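Long-range contacts in putative fructosamine-3-kinase (Thermobifida fusca YX, PDB 3F7W), which is probably a kinase of the fructosamine kinase family, which has a protein-kinase-like fold and phosphorylates sugar-amine adducts: residues 41-47 / 85-91; 218-224 / 254-259; 64-68 / 212-216. One frame throughout, in Å; residues are numbered along the deposited sequence.

Interaction 1 (41-47 / 85-91); sequences PLFVKAL and RTLAMEW. With EDO (1,2-ethanediol), chain G.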
# COMPACT_ATOMS: atom_id res chain seq x y z
N PRO A 41 -20.42 11.68 -5.51
CA PRO A 41 -19.55 11.92 -4.38
C PRO A 41 -18.09 11.61 -4.72
O PRO A 41 -17.80 10.67 -5.47
CB PRO A 41 -20.07 10.94 -3.34
CG PRO A 41 -20.48 9.74 -4.17
CD PRO A 41 -20.94 10.29 -5.50
N LEU A 42 -17.19 12.38 -4.11
CA LEU A 42 -15.77 12.27 -4.26
C LEU A 42 -15.12 12.19 -2.89
O LEU A 42 -15.55 12.88 -1.96
CB LEU A 42 -15.22 13.48 -5.00
CG LEU A 42 -15.72 13.78 -6.41
CD1 LEU A 42 -15.01 15.07 -6.90
CD2 LEU A 42 -15.47 12.57 -7.34
N PHE A 43 -14.08 11.37 -2.79
CA PHE A 43 -13.21 11.34 -1.62
C PHE A 43 -12.03 12.26 -1.95
O PHE A 43 -11.37 12.06 -2.96
CB PHE A 43 -12.74 9.94 -1.31
CG PHE A 43 -11.79 9.86 -0.12
CD1 PHE A 43 -12.21 10.27 1.12
CD2 PHE A 43 -10.53 9.31 -0.24
CE1 PHE A 43 -11.37 10.18 2.21
CE2 PHE A 43 -9.69 9.22 0.87
CZ PHE A 43 -10.12 9.67 2.08
N VAL A 44 -11.77 13.23 -1.09
CA VAL A 44 -10.76 14.26 -1.37
C VAL A 44 -9.78 14.34 -0.19
O VAL A 44 -10.21 14.44 0.98
CB VAL A 44 -11.42 15.62 -1.65
CG1 VAL A 44 -10.40 16.72 -1.89
CG2 VAL A 44 -12.45 15.51 -2.86
N LYS A 45 -8.49 14.23 -0.51
CA LYS A 45 -7.40 14.52 0.43
C LYS A 45 -6.87 15.89 0.07
O LYS A 45 -6.74 16.24 -1.13
CB LYS A 45 -6.25 13.53 0.31
CG LYS A 45 -6.59 12.12 0.58
CD LYS A 45 -5.40 11.22 0.34
CE LYS A 45 -5.79 9.75 0.59
NZ LYS A 45 -4.56 8.90 0.60
N ALA A 46 -6.54 16.67 1.08
CA ALA A 46 -6.04 18.02 0.83
C ALA A 46 -5.09 18.45 1.94
O ALA A 46 -5.41 18.33 3.11
CB ALA A 46 -7.20 19.03 0.72
N LEU A 47 -3.94 18.97 1.54
CA LEU A 47 -3.08 19.69 2.44
C LEU A 47 -3.70 21.06 2.71
O LEU A 47 -4.39 21.60 1.86
CB LEU A 47 -1.72 19.88 1.80
CG LEU A 47 -0.91 18.61 1.70
CD1 LEU A 47 0.20 18.76 0.65
CD2 LEU A 47 -0.36 18.36 3.07
N ARG A 85 -1.19 19.49 -3.96
CA ARG A 85 -1.90 19.85 -2.69
C ARG A 85 -3.20 19.05 -2.45
O ARG A 85 -3.75 19.09 -1.33
CB ARG A 85 -2.33 21.32 -2.71
CG ARG A 85 -1.39 22.36 -3.31
CD ARG A 85 -0.19 22.55 -2.43
NE ARG A 85 -0.58 22.94 -1.07
CZ ARG A 85 0.26 23.00 -0.05
NH1 ARG A 85 1.55 22.67 -0.20
NH2 ARG A 85 -0.19 23.34 1.12
N THR A 86 -3.74 18.42 -3.51
CA THR A 86 -5.14 17.97 -3.54
C THR A 86 -5.23 16.68 -4.37
O THR A 86 -4.58 16.55 -5.42
CB THR A 86 -6.05 19.00 -4.18
OG1 THR A 86 -5.69 20.31 -3.74
CG2 THR A 86 -7.53 18.75 -3.88
N LEU A 87 -6.00 15.73 -3.88
CA LEU A 87 -6.26 14.51 -4.63
C LEU A 87 -7.74 14.18 -4.45
O LEU A 87 -8.21 14.02 -3.32
CB LEU A 87 -5.35 13.38 -4.13
CG LEU A 87 -5.52 11.97 -4.70
CD1 LEU A 87 -5.40 11.95 -6.22
CD2 LEU A 87 -4.51 10.97 -4.06
N ALA A 88 -8.47 14.16 -5.57
CA ALA A 88 -9.93 13.93 -5.62
C ALA A 88 -10.16 12.62 -6.39
O ALA A 88 -9.67 12.48 -7.53
CB ALA A 88 -10.65 15.05 -6.34
N MSE A 89 -10.87 11.70 -5.76
CA MSE A 89 -11.13 10.40 -6.32
C MSE A 89 -12.53 9.95 -6.05
O MSE A 89 -13.26 10.55 -5.26
CB MSE A 89 -10.15 9.37 -5.75
CG MSE A 89 -10.36 9.02 -4.33
SE MSE A 89 -8.95 7.79 -3.76
CE MSE A 89 -7.52 9.12 -3.84
N GLU A 90 -12.89 8.84 -6.68
CA GLU A 90 -14.15 8.17 -6.45
C GLU A 90 -14.41 7.90 -4.95
O GLU A 90 -13.52 7.43 -4.23
CB GLU A 90 -14.07 6.88 -7.27
CG GLU A 90 -15.21 5.97 -7.24
CD GLU A 90 -14.97 4.75 -8.15
OE1 GLU A 90 -13.83 4.57 -8.68
OE2 GLU A 90 -15.94 3.98 -8.31
N TRP A 91 -15.60 8.24 -4.48
CA TRP A 91 -16.04 7.94 -3.12
C TRP A 91 -16.60 6.53 -3.07
O TRP A 91 -17.36 6.13 -3.94
CB TRP A 91 -17.12 8.94 -2.66
CG TRP A 91 -17.69 8.62 -1.31
CD1 TRP A 91 -18.81 7.86 -1.04
CD2 TRP A 91 -17.18 9.04 -0.04
NE1 TRP A 91 -19.00 7.77 0.31
CE2 TRP A 91 -18.02 8.49 0.95
CE3 TRP A 91 -16.09 9.82 0.36
CZ2 TRP A 91 -17.80 8.69 2.31
CZ3 TRP A 91 -15.86 10.01 1.71
CH2 TRP A 91 -16.73 9.47 2.67
C1 EDO G . -1.68 11.55 0.82
O1 EDO G . -2.02 10.31 1.47
C2 EDO G . -0.51 11.28 -0.07
O2 EDO G . -1.03 10.46 -1.09
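Phe-43 and Met-89 sit side by side on neighbouring antiparallel strands, and their backbones exchange a pair of hydrogen bonds: Phe-43 N to Met-89 O (2.7 Å) and Met-89 N to Phe-43 O (2.9 Å). Lys-45 and Leu-87 form the next such pair, and Leu-47 N continues the ladder to Arg-85 O. At the other end the bond from Trp-91 N to Pro-41 O is weak. Between these rungs CA-H groups approach carbonyls, as in Val-44 CA to Leu-87 O (3.2 Å).

Apolar contacts divide between the two faces of the sheet. On that of Val-44, Ala-88, Ala-46 and Thr-86, Val-44 CG2 touches Ala-88 CB at 3.9 Å, while Val-44 and Thr-86 lie side by side, CG1 against CG2. On the other, the CG of Met-89, a selenomethionine, comes to the edge of the Phe-43 ring. Trp-91 crosses Phe-43 at about a right angle, bringing CZ3 within 3.7 Å of Phe-43 CD1, and Trp-91 CB meets Pro-41 CB at 3.6 Å. At the far end Leu-47 CB lies over one face of the Arg-85 guanidinium, toward its rim; Arg-85 NH2 bonds to the carbonyls of Pro-48 and Ala-51.

Lys-45 carries the polar chemistry. Extended beyond CG, its chain delivers NZ to O1 of an ethanediol, probably from the crystallisation liquor (3.0 Å), and to salt bridges with Glu-61 and Asp-211. The Lys-45/Glu-61 pair resembles the strand lysine and helix C glutamate of protein kinases, where the lysine positions the ATP phosphates; Lys-45, its NZ held by two carboxylates, probably does likewise.

Interaction 2 (218-224 / 254-259); sequences HREADLA and RIPLHQ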
# COMPACT_ATOMS: atom_id res chain seq x y z
N HIS A 218 7.10 -7.78 -5.17
CA HIS A 218 6.71 -9.16 -5.14
C HIS A 218 5.25 -9.23 -4.76
O HIS A 218 4.85 -8.66 -3.75
CB HIS A 218 7.58 -9.94 -4.15
CG HIS A 218 7.63 -11.40 -4.42
ND1 HIS A 218 6.50 -12.19 -4.49
CD2 HIS A 218 8.68 -12.21 -4.69
CE1 HIS A 218 6.86 -13.43 -4.74
NE2 HIS A 218 8.18 -13.48 -4.86
N ARG A 219 4.46 -9.95 -5.54
CA ARG A 219 3.02 -10.05 -5.25
C ARG A 219 2.73 -10.65 -3.87
O ARG A 219 1.74 -10.32 -3.27
CB ARG A 219 2.30 -10.82 -6.35
CG ARG A 219 2.71 -12.27 -6.54
CD ARG A 219 2.49 -12.70 -8.01
NE ARG A 219 2.66 -14.14 -8.23
CZ ARG A 219 1.67 -15.04 -8.32
NH1 ARG A 219 0.40 -14.70 -8.18
NH2 ARG A 219 1.96 -16.33 -8.52
N GLU A 220 3.63 -11.51 -3.37
CA GLU A 220 3.51 -12.06 -2.01
C GLU A 220 3.47 -10.97 -0.94
O GLU A 220 2.88 -11.18 0.10
CB GLU A 220 4.58 -13.11 -1.72
CG GLU A 220 4.35 -14.44 -2.53
CD GLU A 220 5.46 -15.48 -2.36
OE1 GLU A 220 6.12 -15.53 -1.29
OE2 GLU A 220 5.63 -16.27 -3.29
N ALA A 221 4.07 -9.79 -1.21
CA ALA A 221 4.05 -8.67 -0.27
C ALA A 221 2.63 -8.29 0.10
O ALA A 221 2.30 -8.16 1.28
CB ALA A 221 4.81 -7.44 -0.86
N ASP A 222 1.78 -8.12 -0.90
CA ASP A 222 0.40 -7.65 -0.62
C ASP A 222 -0.37 -8.68 0.19
O ASP A 222 -1.07 -8.36 1.14
CB ASP A 222 -0.35 -7.34 -1.94
CG ASP A 222 -0.06 -5.92 -2.51
OD1 ASP A 222 0.64 -5.08 -1.89
OD2 ASP A 222 -0.55 -5.65 -3.64
N LEU A 223 -0.24 -9.95 -0.20
CA LEU A 223 -0.93 -11.03 0.50
C LEU A 223 -0.39 -11.20 1.92
O LEU A 223 -1.14 -11.54 2.83
CB LEU A 223 -0.83 -12.33 -0.29
CG LEU A 223 -1.92 -12.57 -1.35
CD1 LEU A 223 -2.24 -11.29 -2.09
CD2 LEU A 223 -1.51 -13.67 -2.30
N ALA A 224 0.90 -10.95 2.11
CA ALA A 224 1.51 -11.04 3.44
C ALA A 224 1.02 -9.88 4.32
O ALA A 224 0.88 -10.04 5.52
CB ALA A 224 3.03 -11.04 3.35
N ARG A 254 7.12 -18.32 3.46
CA ARG A 254 7.72 -17.02 3.16
C ARG A 254 6.94 -15.79 3.66
O ARG A 254 7.40 -14.66 3.51
CB ARG A 254 7.96 -16.88 1.66
CG ARG A 254 9.01 -17.82 1.11
CD ARG A 254 9.36 -17.50 -0.35
NE ARG A 254 8.19 -17.64 -1.23
CZ ARG A 254 7.82 -18.77 -1.83
NH1 ARG A 254 8.52 -19.90 -1.67
NH2 ARG A 254 6.74 -18.78 -2.59
N ILE A 255 5.76 -15.99 4.24
CA ILE A 255 4.97 -14.86 4.74
C ILE A 255 5.75 -13.94 5.70
O ILE A 255 5.76 -12.74 5.48
CB ILE A 255 3.60 -15.30 5.32
CG1 ILE A 255 2.72 -15.85 4.17
CG2 ILE A 255 2.92 -14.12 6.06
CD1 ILE A 255 1.44 -16.47 4.62
N PRO A 256 6.41 -14.47 6.74
CA PRO A 256 7.21 -13.54 7.58
C PRO A 256 8.25 -12.68 6.85
O PRO A 256 8.41 -11.48 7.17
CB PRO A 256 7.90 -14.48 8.59
CG PRO A 256 7.07 -15.70 8.63
CD PRO A 256 6.42 -15.84 7.27
N LEU A 257 8.97 -13.27 5.89
CA LEU A 257 9.98 -12.56 5.11
C LEU A 257 9.38 -11.30 4.53
O LEU A 257 9.94 -10.21 4.65
CB LEU A 257 10.53 -13.45 3.99
CG LEU A 257 11.52 -12.81 3.01
CD1 LEU A 257 12.79 -12.40 3.70
CD2 LEU A 257 11.79 -13.78 1.84
N HIS A 258 8.21 -11.47 3.92
CA HIS A 258 7.51 -10.36 3.26
C HIS A 258 6.85 -9.34 4.20
O HIS A 258 6.43 -8.28 3.73
CB HIS A 258 6.48 -10.89 2.28
CG HIS A 258 7.09 -11.53 1.08
ND1 HIS A 258 7.70 -10.79 0.09
CD2 HIS A 258 7.22 -12.83 0.72
CE1 HIS A 258 8.17 -11.61 -0.83
NE2 HIS A 258 7.90 -12.85 -0.47
N GLN A 259 6.76 -9.69 5.48
CA GLN A 259 6.23 -8.82 6.50
C GLN A 259 7.30 -7.94 7.15
O GLN A 259 6.97 -7.03 7.91
CB GLN A 259 5.51 -9.65 7.58
CG GLN A 259 4.23 -10.30 7.05
CD GLN A 259 3.52 -11.22 8.02
OE1 GLN A 259 4.13 -11.75 8.95
NE2 GLN A 259 2.23 -11.47 7.78
O HOH W 1 3.92 -7.19 3.33
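Arg-254 grips Glu-220 side-on with two nitrogens, NE reaching OE1 at 3.0 Å and NH2 reaching OE2 at 2.8 Å. Both oxygens are met on their syn sides, and each lies close to the guanidinium plane, though the carboxylate itself is turned 33° from it. Glu-220 is extended beyond CG and Arg-254 bends at chi3 (-62°), which swings the guanidinium round to the acid. Arg-254 NH2 also bonds to the carbonyl of Ala-248, so the salt bridge is tied to the loop before helix 251-270.

Ile-255 adds a small apolar touch, CG2 to Ala-224 CB. Here helices 219-229 and 251-270 of the helical C-lobe cross nearly perpendicularly, their local axes 8.5 Å apart. Helix 219-229 also presents Asp-222 to the backbone of His-192 and Gly-193, as the aspartate of helix F does to the catalytic loop in protein kinases.

His-258 points toward helix 219-229. Glu-220 CB stands over one face of its ring, 3.8 Å from the centroid, while its CE1 edge points at the face of His-218 in an inclined edge-to-face contact (CE1 to CG 3.6 Å). His-218 is itself the N-cap, its ND1 accepting from Glu-220 N. His-258 CB rests on Ala-224 CB at 3.6 Å, and a water donates to both His-258 O and Ala-221 O. Gln-259 NE2 finally gives an almost straight hydrogen bond to Ala-224 O (3.0 Å, 178°), with the oxygen in the plane of the amide.

Interaction 3 (64-68 / 212-216); sequences GLDWL and PAAHG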
# COMPACT_ATOMS: atom_id res chain seq x y z
N GLY A 64 0.38 6.37 -8.80
CA GLY A 64 0.25 4.98 -8.36
C GLY A 64 -1.16 4.47 -8.58
O GLY A 64 -1.34 3.36 -9.03
N LEU A 65 -2.16 5.31 -8.29
CA LEU A 65 -3.55 4.92 -8.55
C LEU A 65 -3.80 4.69 -10.05
O LEU A 65 -4.46 3.70 -10.43
CB LEU A 65 -4.52 5.98 -8.01
CG LEU A 65 -4.77 6.07 -6.51
CD1 LEU A 65 -5.50 7.38 -6.10
CD2 LEU A 65 -5.53 4.82 -5.98
N ASP A 66 -3.25 5.56 -10.89
CA ASP A 66 -3.44 5.44 -12.34
C ASP A 66 -2.81 4.16 -12.85
O ASP A 66 -3.37 3.45 -13.67
CB ASP A 66 -2.87 6.66 -13.06
CG ASP A 66 -2.91 6.53 -14.58
OD1 ASP A 66 -4.00 6.58 -15.14
OD2 ASP A 66 -1.84 6.41 -15.18
N TRP A 67 -1.61 3.89 -12.37
CA TRP A 67 -0.84 2.76 -12.82
C TRP A 67 -1.41 1.44 -12.32
O TRP A 67 -1.51 0.45 -13.05
CB TRP A 67 0.60 2.97 -12.37
CG TRP A 67 1.59 1.89 -12.78
CD1 TRP A 67 2.17 1.71 -14.00
CD2 TRP A 67 2.19 0.92 -11.90
NE1 TRP A 67 3.05 0.65 -13.96
CE2 TRP A 67 3.10 0.16 -12.68
CE3 TRP A 67 2.06 0.63 -10.54
CZ2 TRP A 67 3.87 -0.87 -12.14
CZ3 TRP A 67 2.80 -0.40 -10.01
CH2 TRP A 67 3.71 -1.13 -10.79
N LEU A 68 -1.82 1.41 -11.06
CA LEU A 68 -2.35 0.21 -10.47
C LEU A 68 -3.74 -0.13 -10.97
O LEU A 68 -4.15 -1.31 -10.95
CB LEU A 68 -2.33 0.43 -8.94
CG LEU A 68 -2.40 -0.70 -7.97
CD1 LEU A 68 -1.14 -1.61 -8.11
CD2 LEU A 68 -2.57 -0.04 -6.57
N PRO A 212 -2.72 3.61 -1.71
CA PRO A 212 -1.62 2.78 -2.17
C PRO A 212 -0.25 3.42 -2.00
O PRO A 212 -0.11 4.66 -1.99
CB PRO A 212 -1.89 2.64 -3.68
CG PRO A 212 -2.52 3.92 -4.04
CD PRO A 212 -3.47 4.18 -2.86
N ALA A 213 0.77 2.56 -1.89
CA ALA A 213 2.18 2.96 -2.02
C ALA A 213 2.70 2.10 -3.20
O ALA A 213 3.54 1.20 -3.06
CB ALA A 213 2.95 2.69 -0.71
N ALA A 214 2.14 2.36 -4.38
CA ALA A 214 2.16 1.42 -5.48
C ALA A 214 3.55 1.34 -6.13
O ALA A 214 4.23 2.35 -6.31
CB ALA A 214 1.07 1.75 -6.54
N HIS A 215 3.95 0.11 -6.47
CA HIS A 215 5.19 -0.09 -7.20
C HIS A 215 5.27 -1.49 -7.73
O HIS A 215 4.41 -2.33 -7.43
CB HIS A 215 6.41 0.22 -6.29
CG HIS A 215 6.48 -0.61 -5.03
ND1 HIS A 215 5.72 -0.33 -3.92
CD2 HIS A 215 7.23 -1.69 -4.70
CE1 HIS A 215 6.00 -1.18 -2.95
NE2 HIS A 215 6.93 -2.01 -3.38
N GLY A 216 6.31 -1.73 -8.54
CA GLY A 216 6.70 -3.08 -8.94
C GLY A 216 7.32 -3.77 -7.75
O GLY A 216 8.34 -3.31 -7.23
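Trp-67 and Leu-68 of helix 57-68 lean on the loop 212-216, with Leu-65 and Gly-64 one turn back on the same helix. The helix probably corresponds to helix C of the protein-kinase fold, and the loop directly follows Asp-211, which probably corresponds to the aspartate of the kinase DFG motif. The contact therefore joins the N-lobe helix to the start of the segment that descends into the C-lobe, and it does so without any hydrogen bond between the two.

Leu-65 crosses Pro-212 at about a right angle, its CD2 branch set 3.7 Å from the ring's CG. One turn on, Leu-68 meets the same proline obliquely, its CD2 being 4.0 Å from Pro-212 CB. That methyl also reaches Ala-214 CB at 4.1 Å. The alanine CB is directed toward the helix, where the lack of a side chain on Gly-64 lets it settle 3.8 Å from Gly-64 CA.

Trp-67 extends away from the helix, with CG opposite the backbone N (chi1 -179°), so that the far end of the indole reaches the chain beyond Ala-214. Ala-214 CB lies at its edge, near the ring plane, and Arg-190 makes a cation-pi contact with the indole. The side chain of His-215 starts away from the helix, and its ND1 donates to Ala-213 O. The six-membered ring of the indole meets the peptide link obliquely, with Trp-67 CH2 3.5 Å from both His-215 C and Gly-216 N.

Overall arrangement
All three contacts are largely buried, but they differ in place and chemistry. Interaction 1 pairs two strands within the N-lobe sheet by backbone bonds; interaction 3 holds helix 57-68 on the loop after Asp-211 by van der Waals packing without hydrogen bonds; interaction 2 joins two C-lobe helices through charge, rings and amide. Interactions 1 and 3 touch, with Leu-65 CD1 3.5 Å from Met-89 CE, and Glu-61 of the helix in interaction 3 is the partner of Lys-45. Interaction 3, its centre about 8 Å from the chain centre, is the most central. Its loop leads straight into the first helix of interaction 2. The centres of interactions 1 and 2 lie about 30 Å apart, on opposite sides of the chain centre.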